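Local coordinates for protein carboxylic ester hydrolase (Aspergillus niger, PDB 7K4O) that probably hydrolyses ester bonds of tannins, acting as a secreted serine esterase of the tannase family that binds 3,4,5-trihydroxybenzoic acid, calcium and zinc, at residues Y234-I244 and Q294-V305. Numbering follows the deposited sequence.
Sequences YYPPPCELDKI and QNGTVSAKGIEV. With NAG (2-acetamido-2-deoxy-beta-D-glucopyranose), chain G.
Helix 238-244 and helix 300-305 cross at -68° with their axes 10.4 Å apart, and Glu-240 of the first reaches the N-terminus of the second. Ser-299 is the N-cap of helix 300-305, its backbone N and OG both bonded to Glu-240, in a peripheral part of a tannase-family chain of the alpha/beta-hydrolase clan, away from the pocket that holds 3,4,5-trihydroxybenzoic acid. The Glu-240 chain runs fully extended, with chi1 and chi2 near 180°, and brings OE2 to 2.8 Å from Ser-299 N, which meets it nearly along the C-O axis. Ser-299 OG donates to the same oxygen from its syn side at 2.7 Å, while OG itself accepts from Gly-302 N in the capping bond. The other carboxylate oxygen, OE1, takes the Tyr-234 hydroxyl on its syn lone pair, so both oxygens are gripped and the group's rotation is fixed; the nearby helix N-terminus would be expected to favour its charged form. A water bridges Thr-297 O to OE2, the latter bond weak. Gly-302 CA packs 3.8 Å from Glu-240 OE2.

Lys-301 CB lies over one face of the Tyr-234 ring, 3.9 Å from its centroid, in a CH-pi contact, while the end of the chain leads away, and Val-305 CG2 sits at the ring edge. Pro-236 CG packs against Val-305 CG1 at 4.0 Å. Farther along helix 238-244, Ile-244 and Lys-243 pack on Val-298, CG1 against Ile-244 CG1 and CG2 against Lys-243 CG. Cys-239, disulfide-bonded to Cys-285 of the adjoining strand 282-285, ties the helix to the two-stranded hairpin; beside it Asp-242 OD2 accepts from NAG N2. At the helix start, Gln-294 OE1 accepts from Cys-239 N at 2.9 Å, the donor tilted 27° from the carbonyl plane.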
# COMPACT_ATOMS: atom_id res chain seq x y z
N TYR A 234 -12.03 -28.16 -6.05
CA TYR A 234 -10.96 -28.28 -7.06
C TYR A 234 -9.79 -27.38 -6.68
O TYR A 234 -10.00 -26.20 -6.44
CB TYR A 234 -11.49 -27.92 -8.44
CG TYR A 234 -10.42 -28.06 -9.49
CD1 TYR A 234 -9.96 -29.32 -9.88
CD2 TYR A 234 -9.83 -26.96 -10.08
CE1 TYR A 234 -8.97 -29.47 -10.83
CE2 TYR A 234 -8.86 -27.08 -11.05
CZ TYR A 234 -8.41 -28.34 -11.42
OH TYR A 234 -7.46 -28.43 -12.38
N TYR A 235 -8.60 -27.95 -6.64
CA TYR A 235 -7.35 -27.29 -6.25
C TYR A 235 -6.47 -27.17 -7.48
O TYR A 235 -5.69 -28.06 -7.78
CB TYR A 235 -6.75 -28.06 -5.08
CG TYR A 235 -7.70 -28.09 -3.91
CD1 TYR A 235 -7.80 -27.02 -3.02
CD2 TYR A 235 -8.59 -29.14 -3.76
CE1 TYR A 235 -8.69 -27.04 -1.96
CE2 TYR A 235 -9.51 -29.17 -2.72
CZ TYR A 235 -9.57 -28.11 -1.83
OH TYR A 235 -10.50 -28.12 -0.83
N PRO A 236 -6.52 -26.04 -8.22
CA PRO A 236 -5.75 -25.92 -9.46
C PRO A 236 -4.27 -25.97 -9.19
O PRO A 236 -3.77 -25.35 -8.25
CB PRO A 236 -6.13 -24.56 -10.04
CG PRO A 236 -7.41 -24.21 -9.31
CD PRO A 236 -7.30 -24.83 -7.94
N PRO A 237 -3.49 -26.74 -9.99
CA PRO A 237 -2.03 -26.63 -9.95
C PRO A 237 -1.68 -25.17 -10.24
O PRO A 237 -2.32 -24.54 -11.10
CB PRO A 237 -1.53 -27.54 -11.08
CG PRO A 237 -2.68 -28.49 -11.33
CD PRO A 237 -3.95 -27.71 -11.02
N PRO A 238 -0.70 -24.57 -9.54
CA PRO A 238 -0.32 -23.18 -9.81
C PRO A 238 -0.11 -22.89 -11.30
O PRO A 238 -0.49 -21.85 -11.79
CB PRO A 238 1.00 -23.03 -9.05
CG PRO A 238 0.84 -23.98 -7.88
CD PRO A 238 0.09 -25.17 -8.46
N CYS A 239 0.47 -23.85 -12.03
CA CYS A 239 0.79 -23.68 -13.46
C CYS A 239 -0.48 -23.47 -14.27
O CYS A 239 -0.45 -22.71 -15.25
CB CYS A 239 1.52 -24.93 -13.95
SG CYS A 239 2.34 -24.66 -15.53
N GLU A 240 -1.58 -24.12 -13.91
CA GLU A 240 -2.83 -23.98 -14.67
C GLU A 240 -3.31 -22.53 -14.58
O GLU A 240 -3.77 -21.98 -15.60
CB GLU A 240 -3.86 -24.97 -14.15
CG GLU A 240 -5.20 -24.88 -14.83
CD GLU A 240 -6.17 -25.94 -14.35
OE1 GLU A 240 -6.12 -26.27 -13.15
OE2 GLU A 240 -6.97 -26.45 -15.17
N LEU A 241 -3.29 -21.95 -13.38
CA LEU A 241 -3.75 -20.54 -13.18
C LEU A 241 -2.76 -19.59 -13.85
O LEU A 241 -3.23 -18.59 -14.43
CB LEU A 241 -3.91 -20.28 -11.68
CG LEU A 241 -5.04 -21.09 -11.05
CD1 LEU A 241 -5.22 -20.84 -9.57
CD2 LEU A 241 -6.35 -20.83 -11.78
N ASP A 242 -1.47 -19.90 -13.79
CA ASP A 242 -0.44 -19.05 -14.44
C ASP A 242 -0.66 -19.02 -15.95
O ASP A 242 -0.50 -17.96 -16.58
CB ASP A 242 0.98 -19.48 -14.08
CG ASP A 242 2.00 -18.49 -14.61
OD1 ASP A 242 1.82 -17.26 -14.39
OD2 ASP A 242 2.96 -18.94 -15.26
N LYS A 243 -1.09 -20.15 -16.53
CA LYS A 243 -1.43 -20.18 -17.97
C LYS A 243 -2.62 -19.27 -18.26
O LYS A 243 -2.62 -18.51 -19.25
CB LYS A 243 -1.69 -21.63 -18.41
CG LYS A 243 -2.10 -21.80 -19.87
CD LYS A 243 -1.17 -21.15 -20.85
CE LYS A 243 0.20 -21.79 -20.89
NZ LYS A 243 0.82 -21.68 -22.24
N ILE A 244 -3.62 -19.28 -17.39
CA ILE A 244 -4.79 -18.40 -17.60
C ILE A 244 -4.31 -16.94 -17.57
O ILE A 244 -4.78 -16.13 -18.41
CB ILE A 244 -5.87 -18.70 -16.54
CG1 ILE A 244 -6.56 -20.04 -16.84
CG2 ILE A 244 -6.90 -17.60 -16.46
CD1 ILE A 244 -7.35 -20.60 -15.69
N GLN A 294 4.72 -29.73 -13.41
CA GLN A 294 3.26 -29.66 -13.70
C GLN A 294 3.10 -29.57 -15.21
O GLN A 294 3.83 -28.79 -15.86
CB GLN A 294 2.59 -28.47 -13.00
CG GLN A 294 2.88 -28.39 -11.51
CD GLN A 294 2.69 -26.97 -11.00
OE1 GLN A 294 1.63 -26.37 -11.14
NE2 GLN A 294 3.76 -26.42 -10.46
N ASN A 295 2.17 -30.36 -15.75
CA ASN A 295 1.76 -30.24 -17.16
C ASN A 295 0.35 -30.81 -17.30
O ASN A 295 -0.07 -31.62 -16.47
CB ASN A 295 2.73 -30.93 -18.13
CG ASN A 295 2.82 -32.42 -17.88
OD1 ASN A 295 2.10 -33.20 -18.51
ND2 ASN A 295 3.67 -32.82 -16.94
N GLY A 296 -0.33 -30.36 -18.32
CA GLY A 296 -1.75 -30.64 -18.53
C GLY A 296 -2.32 -29.70 -19.54
O GLY A 296 -1.57 -29.06 -20.32
N THR A 297 -3.64 -29.62 -19.53
CA THR A 297 -4.41 -28.66 -20.34
C THR A 297 -5.30 -27.89 -19.37
O THR A 297 -5.75 -28.49 -18.36
CB THR A 297 -5.22 -29.34 -21.45
OG1 THR A 297 -6.15 -30.24 -20.84
CG2 THR A 297 -4.36 -30.05 -22.47
N VAL A 298 -5.56 -26.63 -19.68
CA VAL A 298 -6.43 -25.80 -18.80
C VAL A 298 -7.81 -26.46 -18.80
O VAL A 298 -8.43 -26.62 -19.86
CB VAL A 298 -6.47 -24.33 -19.25
CG1 VAL A 298 -7.44 -23.53 -18.37
CG2 VAL A 298 -5.07 -23.74 -19.22
N SER A 299 -8.28 -26.79 -17.61
CA SER A 299 -9.51 -27.58 -17.39
C SER A 299 -10.71 -26.66 -17.23
O SER A 299 -10.56 -25.45 -16.89
CB SER A 299 -9.35 -28.49 -16.22
OG SER A 299 -9.30 -27.74 -15.01
N ALA A 300 -11.89 -27.22 -17.45
CA ALA A 300 -13.17 -26.52 -17.25
C ALA A 300 -13.28 -26.11 -15.77
O ALA A 300 -13.79 -25.03 -15.49
CB ALA A 300 -14.32 -27.41 -17.65
N LYS A 301 -12.90 -27.00 -14.86
CA LYS A 301 -12.99 -26.75 -13.41
C LYS A 301 -12.00 -25.64 -13.05
O LYS A 301 -12.35 -24.85 -12.17
CB LYS A 301 -12.65 -28.00 -12.60
CG LYS A 301 -13.75 -29.04 -12.49
CD LYS A 301 -13.22 -30.33 -11.87
CE LYS A 301 -14.16 -31.51 -11.91
NZ LYS A 301 -15.21 -31.37 -10.88
N GLY A 302 -10.82 -25.61 -13.67
CA GLY A 302 -9.81 -24.56 -13.42
C GLY A 302 -10.35 -23.20 -13.83
O GLY A 302 -10.22 -22.22 -13.06
N ILE A 303 -10.98 -23.15 -14.99
CA ILE A 303 -11.65 -21.92 -15.48
C ILE A 303 -12.78 -21.54 -14.52
O ILE A 303 -12.96 -20.34 -14.24
CB ILE A 303 -12.12 -22.10 -16.93
CG1 ILE A 303 -10.91 -22.05 -17.85
CG2 ILE A 303 -13.18 -21.09 -17.29
CD1 ILE A 303 -11.20 -22.50 -19.24
N GLU A 304 -13.56 -22.49 -14.04
CA GLU A 304 -14.69 -22.18 -13.13
C GLU A 304 -14.13 -21.55 -11.83
O GLU A 304 -14.69 -20.54 -11.37
CB GLU A 304 -15.50 -23.44 -12.81
CG GLU A 304 -16.79 -23.15 -12.06
CD GLU A 304 -17.58 -24.40 -11.67
OE1 GLU A 304 -16.96 -25.50 -11.51
OE2 GLU A 304 -18.79 -24.26 -11.45
N VAL A 305 -13.08 -22.13 -11.27
CA VAL A 305 -12.43 -21.58 -10.06
C VAL A 305 -11.95 -20.16 -10.40
O VAL A 305 -12.25 -19.22 -9.61
CB VAL A 305 -11.29 -22.46 -9.55
CG1 VAL A 305 -10.39 -21.71 -8.57
CG2 VAL A 305 -11.86 -23.72 -8.91
C1 NAG G . 3.93 -17.47 -18.15
C2 NAG G . 4.74 -18.78 -18.26
C3 NAG G . 6.08 -18.74 -17.55
C4 NAG G . 6.82 -17.59 -18.18
C5 NAG G . 6.00 -16.31 -18.04
C6 NAG G . 6.72 -15.15 -18.70
C7 NAG G . 3.29 -20.74 -18.29
C8 NAG G . 2.50 -21.69 -17.42
N2 NAG G . 3.99 -19.83 -17.62
O3 NAG G . 6.67 -20.04 -17.66
O4 NAG G . 7.98 -17.49 -17.40
O5 NAG G . 4.73 -16.40 -18.64
O6 NAG G . 5.94 -13.99 -18.52
O7 NAG G . 3.31 -20.80 -19.50
O HOH W 1 -5.42 -29.12 -15.64